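Local structure of tropomodulin (Caenorhabditis elegans, 1PGV) at residues Phe75-Asn79 / Thr80-Asp84; Arg88-Ile91 / Glu92-Glu95. The protein probably caps the pointed end of actin filaments as a whole protein, of which this chain is the C-terminal domain, blocking gain and loss of subunits there. All blocks are in the same frame, centred on the assembly; numbering follows the deposited sequence. Where two conformers were deposited one is given.

Interaction 1 (Phe75-Asn79 / Thr80-Asp84); sequences FSLAN and TAISD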
ATOM      1  N   PHE A  75      -1.055   2.743  -7.363  1.00 19.26           N
ATOM      2  CA  PHE A  75      -2.461   2.412  -7.184  1.00 19.45           C
ATOM      3  C   PHE A  75      -2.956   3.226  -5.999  1.00 18.93           C
ATOM      4  O   PHE A  75      -2.507   3.033  -4.870  1.00 18.49           O
ATOM      5  CB  PHE A  75      -2.610   0.908  -6.931  1.00 19.50           C
ATOM      6  CG  PHE A  75      -4.035   0.420  -6.950  1.00 21.58           C
ATOM      7  CD1 PHE A  75      -5.026   1.135  -7.616  1.00 23.50           C
ATOM      8  CD2 PHE A  75      -4.378  -0.780  -6.333  1.00 22.98           C
ATOM      9  CE1 PHE A  75      -6.339   0.662  -7.668  1.00 24.20           C
ATOM     10  CE2 PHE A  75      -5.688  -1.262  -6.380  1.00 24.71           C
ATOM     11  CZ  PHE A  75      -6.667  -0.539  -7.050  1.00 25.52           C
ATOM     12  N   SER A  76      -3.864   4.163  -6.263  1.00 20.32           N
ATOM     13  CA  SER A  76      -4.376   5.021  -5.205  1.00 20.58           C
ATOM     14  C   SER A  76      -5.893   4.930  -5.084  1.00 21.32           C
ATOM     15  O   SER A  76      -6.618   5.083  -6.071  1.00 19.73           O
ATOM     16  CB  SER A  76      -3.964   6.472  -5.466  1.00 21.68           C
ATOM     17  OG  SER A  76      -4.207   7.285  -4.331  0.50 23.68           O
ATOM     18  N   LEU A  77      -6.357   4.673  -3.864  1.00 21.52           N
ATOM     19  CA  LEU A  77      -7.783   4.556  -3.575  1.00 23.70           C
ATOM     20  C   LEU A  77      -8.101   5.384  -2.340  1.00 23.11           C
ATOM     21  O   LEU A  77      -8.904   4.975  -1.497  1.00 24.55           O
ATOM     22  CB  LEU A  77      -8.171   3.102  -3.292  1.00 24.79           C
ATOM     23  CG  LEU A  77      -7.639   1.968  -4.163  1.00 26.70           C
ATOM     24  CD1 LEU A  77      -6.177   1.702  -3.820  1.00 26.19           C
ATOM     25  CD2 LEU A  77      -8.471   0.711  -3.912  1.00 26.90           C
ATOM     26  N   ALA A  78      -7.461   6.541  -2.224  1.00 23.05           N
ATOM     27  CA  ALA A  78      -7.680   7.414  -1.082  1.00 23.48           C
ATOM     28  C   ALA A  78      -9.090   7.985  -1.092  1.00 23.92           C
ATOM     29  O   ALA A  78      -9.637   8.307  -2.144  1.00 23.42           O
ATOM     30  CB  ALA A  78      -6.663   8.552  -1.084  1.00 22.85           C
ATOM     31  N   ASN A  79      -9.674   8.101   0.094  1.00 24.11           N
ATOM     32  CA  ASN A  79     -11.009   8.657   0.234  1.00 26.01           C
ATOM     33  C   ASN A  79     -12.026   8.069  -0.744  1.00 26.07           C
ATOM     34  O   ASN A  79     -12.653   8.795  -1.516  1.00 27.83           O
ATOM     35  CB  ASN A  79     -10.941  10.176   0.071  1.00 26.50           C
ATOM     36  CG  ASN A  79     -12.232  10.864   0.452  1.00 28.45           C
ATOM     37  OD1 ASN A  79     -12.808  10.588   1.508  1.00 28.11           O
ATOM     38  ND2 ASN A  79     -12.689  11.778  -0.399  1.00 28.14           N
ATOM     39  N   THR A  80     -12.176   6.747  -0.714  1.00 24.90           N
ATOM     40  CA  THR A  80     -13.137   6.061  -1.571  1.00 24.56           C
ATOM     41  C   THR A  80     -14.155   5.345  -0.684  1.00 23.85           C
ATOM     42  O   THR A  80     -14.936   4.523  -1.158  1.00 25.15           O
ATOM     43  CB  THR A  80     -12.459   5.017  -2.476  1.00 25.09           C
ATOM     44  OG1 THR A  80     -11.644   4.151  -1.680  1.00 23.67           O
ATOM     45  CG2 THR A  80     -11.595   5.705  -3.529  1.00 24.34           C
ATOM     46  N   ALA A  81     -14.120   5.664   0.605  1.00 24.50           N
ATOM     47  CA  ALA A  81     -15.028   5.081   1.586  1.00 24.09           C
ATOM     48  C   ALA A  81     -15.005   3.555   1.596  1.00 25.30           C
ATOM     49  O   ALA A  81     -16.037   2.919   1.799  1.00 25.59           O
ATOM     50  CB  ALA A  81     -16.455   5.581   1.336  1.00 24.49           C
ATOM     51  N   ILE A  82     -13.834   2.961   1.376  1.00 24.92           N
ATOM     52  CA  ILE A  82     -13.736   1.507   1.386  1.00 23.40           C
ATOM     53  C   ILE A  82     -13.454   1.005   2.798  1.00 22.75           C
ATOM     54  O   ILE A  82     -12.893   1.725   3.621  1.00 21.83           O
ATOM     55  CB  ILE A  82     -12.626   0.999   0.443  1.00 23.97           C
ATOM     56  CG1 ILE A  82     -11.298   1.685   0.775  1.00 22.42           C
ATOM     57  CG2 ILE A  82     -13.026   1.250  -1.006  1.00 24.90           C
ATOM     58  CD1 ILE A  82     -10.117   1.126   0.004  1.00 24.02           C
ATOM     59  N   SER A  83     -13.868  -0.227   3.071  1.00 22.87           N
ATOM     60  CA  SER A  83     -13.661  -0.839   4.382  1.00 24.12           C
ATOM     61  C   SER A  83     -12.878  -2.132   4.200  1.00 23.04           C
ATOM     62  O   SER A  83     -12.509  -2.487   3.084  1.00 23.32           O
ATOM     63  CB  SER A  83     -15.008  -1.136   5.050  1.00 26.16           C
ATOM     64  OG  SER A  83     -15.672  -2.194   4.385  1.00 31.48           O
ATOM     65  N   ASP A  84     -12.627  -2.844   5.294  1.00 22.18           N
ATOM     66  CA  ASP A  84     -11.871  -4.086   5.218  1.00 23.92           C
ATOM     67  C   ASP A  84     -12.375  -5.077   4.174  1.00 25.49           C
ATOM     68  O   ASP A  84     -11.578  -5.741   3.514  1.00 25.48           O
ATOM     69  CB  ASP A  84     -11.839  -4.773   6.583  1.00 22.43           C
ATOM     70  CG  ASP A  84     -10.862  -4.126   7.540  1.00 22.68           C
ATOM     71  OD1 ASP A  84     -10.381  -3.007   7.244  1.00 23.18           O
ATOM     72  OD2 ASP A  84     -10.577  -4.738   8.591  1.00 20.61           O
TER
HETATM   73  O   HOH W   1     -13.522   7.739   2.633  1.00 29.95           O

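Interaction 2 (Arg88-Ile91 / Glu92-Glu95); sequences RGLI and ELIE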
ATOM      1  N   ARG A  88      -9.501  -6.113   1.510  1.00 29.03           N
ATOM      2  CA  ARG A  88      -8.844  -7.386   1.794  1.00 28.67           C
ATOM      3  C   ARG A  88      -8.090  -7.923   0.579  1.00 26.60           C
ATOM      4  O   ARG A  88      -7.035  -8.543   0.718  1.00 25.40           O
ATOM      5  CB  ARG A  88      -9.874  -8.421   2.253  1.00 32.76           C
ATOM      6  CG  ARG A  88      -9.521  -9.115   3.559  1.00 37.84           C
ATOM      7  CD  ARG A  88     -10.586  -8.862   4.619  1.00 40.90           C
ATOM      8  NE  ARG A  88     -11.900  -9.336   4.190  1.00 44.29           N
ATOM      9  CZ  ARG A  88     -13.031  -9.119   4.856  1.00 45.39           C
ATOM     10  NH1 ARG A  88     -13.014  -8.432   5.992  1.00 46.16           N
ATOM     11  NH2 ARG A  88     -14.181  -9.583   4.382  1.00 45.41           N
ATOM     12  N   GLY A  89      -8.638  -7.685  -0.611  1.00 24.14           N
ATOM     13  CA  GLY A  89      -8.011  -8.161  -1.832  1.00 22.62           C
ATOM     14  C   GLY A  89      -6.635  -7.567  -2.082  1.00 21.88           C
ATOM     15  O   GLY A  89      -5.852  -8.103  -2.874  1.00 20.23           O
ATOM     16  N   LEU A  90      -6.338  -6.460  -1.409  1.00 19.19           N
ATOM     17  CA  LEU A  90      -5.043  -5.806  -1.563  1.00 19.79           C
ATOM     18  C   LEU A  90      -3.922  -6.694  -1.050  1.00 19.38           C
ATOM     19  O   LEU A  90      -2.757  -6.521  -1.421  1.00 18.34           O
ATOM     20  CB  LEU A  90      -5.021  -4.466  -0.824  1.00 20.67           C
ATOM     21  CG  LEU A  90      -5.860  -3.348  -1.448  1.00 20.94           C
ATOM     22  CD1 LEU A  90      -5.714  -2.087  -0.620  1.00 21.17           C
ATOM     23  CD2 LEU A  90      -5.410  -3.101  -2.888  1.00 22.30           C
ATOM     24  N   ILE A  91      -4.263  -7.648  -0.187  1.00 19.03           N
ATOM     25  CA  ILE A  91      -3.249  -8.551   0.326  1.00 18.15           C
ATOM     26  C   ILE A  91      -2.655  -9.351  -0.828  1.00 17.62           C
ATOM     27  O   ILE A  91      -1.438  -9.445  -0.952  1.00 16.11           O
ATOM     28  CB  ILE A  91      -3.829  -9.530   1.378  1.00 19.87           C
ATOM     29  CG1 ILE A  91      -4.228  -8.751   2.633  1.00 20.06           C
ATOM     30  CG2 ILE A  91      -2.790 -10.596   1.723  1.00 19.88           C
ATOM     31  CD1 ILE A  91      -4.935  -9.588   3.690  1.00 24.60           C
ATOM     32  N   GLU A  92      -3.507  -9.922  -1.677  1.00 18.50           N
ATOM     33  CA  GLU A  92      -3.022 -10.708  -2.806  1.00 18.90           C
ATOM     34  C   GLU A  92      -2.208  -9.826  -3.755  1.00 19.24           C
ATOM     35  O   GLU A  92      -1.140 -10.225  -4.226  1.00 18.62           O
ATOM     36  CB  GLU A  92      -4.181 -11.333  -3.584  1.00 22.12           C
ATOM     37  CG  GLU A  92      -3.725 -12.394  -4.575  1.00 27.39           C
ATOM     38  CD  GLU A  92      -4.817 -12.825  -5.535  1.00 32.29           C
ATOM     39  OE1 GLU A  92      -5.993 -12.884  -5.119  1.00 33.86           O
ATOM     40  OE2 GLU A  92      -4.496 -13.120  -6.707  1.00 35.08           O
ATOM     41  N   LEU A  93      -2.721  -8.632  -4.026  1.00 19.35           N
ATOM     42  CA  LEU A  93      -2.039  -7.694  -4.924  1.00 18.99           C
ATOM     43  C   LEU A  93      -0.623  -7.387  -4.446  1.00 19.07           C
ATOM     44  O   LEU A  93       0.348  -7.516  -5.204  1.00 18.93           O
ATOM     45  CB  LEU A  93      -2.826  -6.385  -5.025  1.00 19.70           C
ATOM     46  CG  LEU A  93      -2.133  -5.294  -5.853  1.00 19.53           C
ATOM     47  CD1 LEU A  93      -1.937  -5.799  -7.266  1.00 19.61           C
ATOM     48  CD2 LEU A  93      -2.956  -4.018  -5.844  1.00 20.76           C
ATOM     49  N   ILE A  94      -0.509  -6.981  -3.185  1.00 18.26           N
ATOM     50  CA  ILE A  94       0.782  -6.645  -2.599  1.00 16.46           C
ATOM     51  C   ILE A  94       1.750  -7.820  -2.612  1.00 17.13           C
ATOM     52  O   ILE A  94       2.913  -7.670  -2.984  1.00 16.37           O
ATOM     53  CB  ILE A  94       0.607  -6.142  -1.141  1.00 15.80           C
ATOM     54  CG1 ILE A  94      -0.222  -4.858  -1.142  1.00 15.16           C
ATOM     55  CG2 ILE A  94       1.967  -5.907  -0.486  1.00 18.53           C
ATOM     56  CD1 ILE A  94      -0.598  -4.354   0.249  1.00 15.97           C
ATOM     57  N   GLU A  95       1.277  -8.997  -2.208  1.00 17.05           N
ATOM     58  CA  GLU A  95       2.149 -10.164  -2.172  1.00 18.53           C
ATOM     59  C   GLU A  95       2.526 -10.708  -3.542  1.00 19.75           C
ATOM     60  O   GLU A  95       3.516 -11.426  -3.671  1.00 21.29           O
ATOM     61  CB  GLU A  95       1.503 -11.279  -1.340  1.00 19.81           C
ATOM     62  CG  GLU A  95       1.336 -10.908   0.119  1.00 20.44           C
ATOM     63  CD  GLU A  95       0.756 -12.038   0.951  1.00 24.45           C
ATOM     64  OE1 GLU A  95       0.558 -13.144   0.402  1.00 24.53           O
ATOM     65  OE2 GLU A  95       0.505 -11.814   2.150  1.00 24.79           O
TER
HETATM   66  O   HOH W   2      -6.069 -11.053  -0.922  1.00 30.30           O

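Interaction 1 (Phe75-Asn79 / Thr80-Asp84)
Thr80 meets Leu77 through a chi1 of 52°, which sets OG1 between its own backbone N and carbonyl carbon and swings it back over the turn. From there OG1 donates to Leu77 O at 2.9 Å, arriving above the carbonyl plane, 38° out of it, rather than within it. The same torsion leaves CG2 beside the backbone N, lying 3.5 Å from both Leu77 O and Ala78 O, so the methyl rests against these two carbonyl oxygens. Asn79, with positive phi and psi, turns the chain here. Its OD1 accepts from a water at 3.1 Å, while ND2 is held by Asn50; that water also takes a weak bond from Ala81 N. Deeper in, Leu77 CD2 touches Ile82 CD1 at 4.3 Å, closing the apolar side of the loop, and Leu77 CD1 sits 3.7 Å above the centre of the Phe75 ring in a CH-pi type approach. With an alanine in place of Thr80, the hydroxyl donor to Leu77 O would be gone and a small gap would probably open beside Ala78 O. Asn108 ND2 also donates to Leu77 O, and Asn108 OD1 receives the backbone N-H groups of Thr80 and Ile82, so one asparagine side chain from the next loop braces this turn. This is the strand-to-helix connection of a leucine-rich-repeat-like fold: it leaves parallel strand 74-76, which runs between strands 45-47 and 102-104, reaches Ile59 of helix 56-66 through Ile82, and leads into helix 84-87 with Ser83 as N-cap.

Interaction 2 (Arg88-Ile91 / Glu92-Glu95)
Gly89 O faces two amides of helix 90-96, one of the helices that lie against the parallel sheet in this leucine-rich-repeat-like alpha/beta fold. Both bonds are weak: Glu92 N reaches it at 3.2 Å with a bent N-H angle of 122°, and Leu93 N comes in nearly straight but long, at 3.4 Å. Glu92 N has a second acceptor in a water at 2.9 Å, and this water in turn donates to Arg88 O, which also receives Ile91 N. The water therefore stands in where Arg88 O and Glu92 N are too far apart to bond directly. From Leu90 O onward the i to i+4 bonds tighten. Ile94 N gives a straight bond to Leu90 O at 2.9 Å, tilted 27° from the carbonyl plane, and Glu95 N donates to Ile91 O in much the same way. Thr96 OG1 bonds to Glu92 O further along. On the buried side, Leu90 and Leu93 run side by side and touch through their CD2 methyls at 3.9 Å. Ile63 and Ala66 of helix 56-66 lie against this pair, while Leu118 of helix 112-121 packs on Leu90. Ile91 and Glu95 form a second parallel pair, flanked by Arg117 and Ser121 of that helix. With CG beside its backbone N (chi1 -64°) and the chain extended beyond it, Glu95 runs along Ile91: CG passes 3.3 Å from Ile91 O, and the carboxylate oxygen OE2 comes to rest 3.5 Å from Ile91 CG2.

From the N terminus, the chain leaves strand 74-76 and interaction 1 closes the tight turn that follows it. Helix 84-87 comes next, and interaction 2 then lies along helix 90-96. The two are in series along the sequence, neither nested nor crossed, with centres about 14 Å apart. They nevertheless meet in space, because the chain comes back past its own strand: Phe75 CD2 packs on Leu93 CD2 at 3.6 Å, and Phe75 CE2 lies against Leu90 CD2. This meeting ties strand 74-76 of the parallel sheet to helix 90-96, with helix 56-66 contributing Leu62 and Ile63 around Phe75.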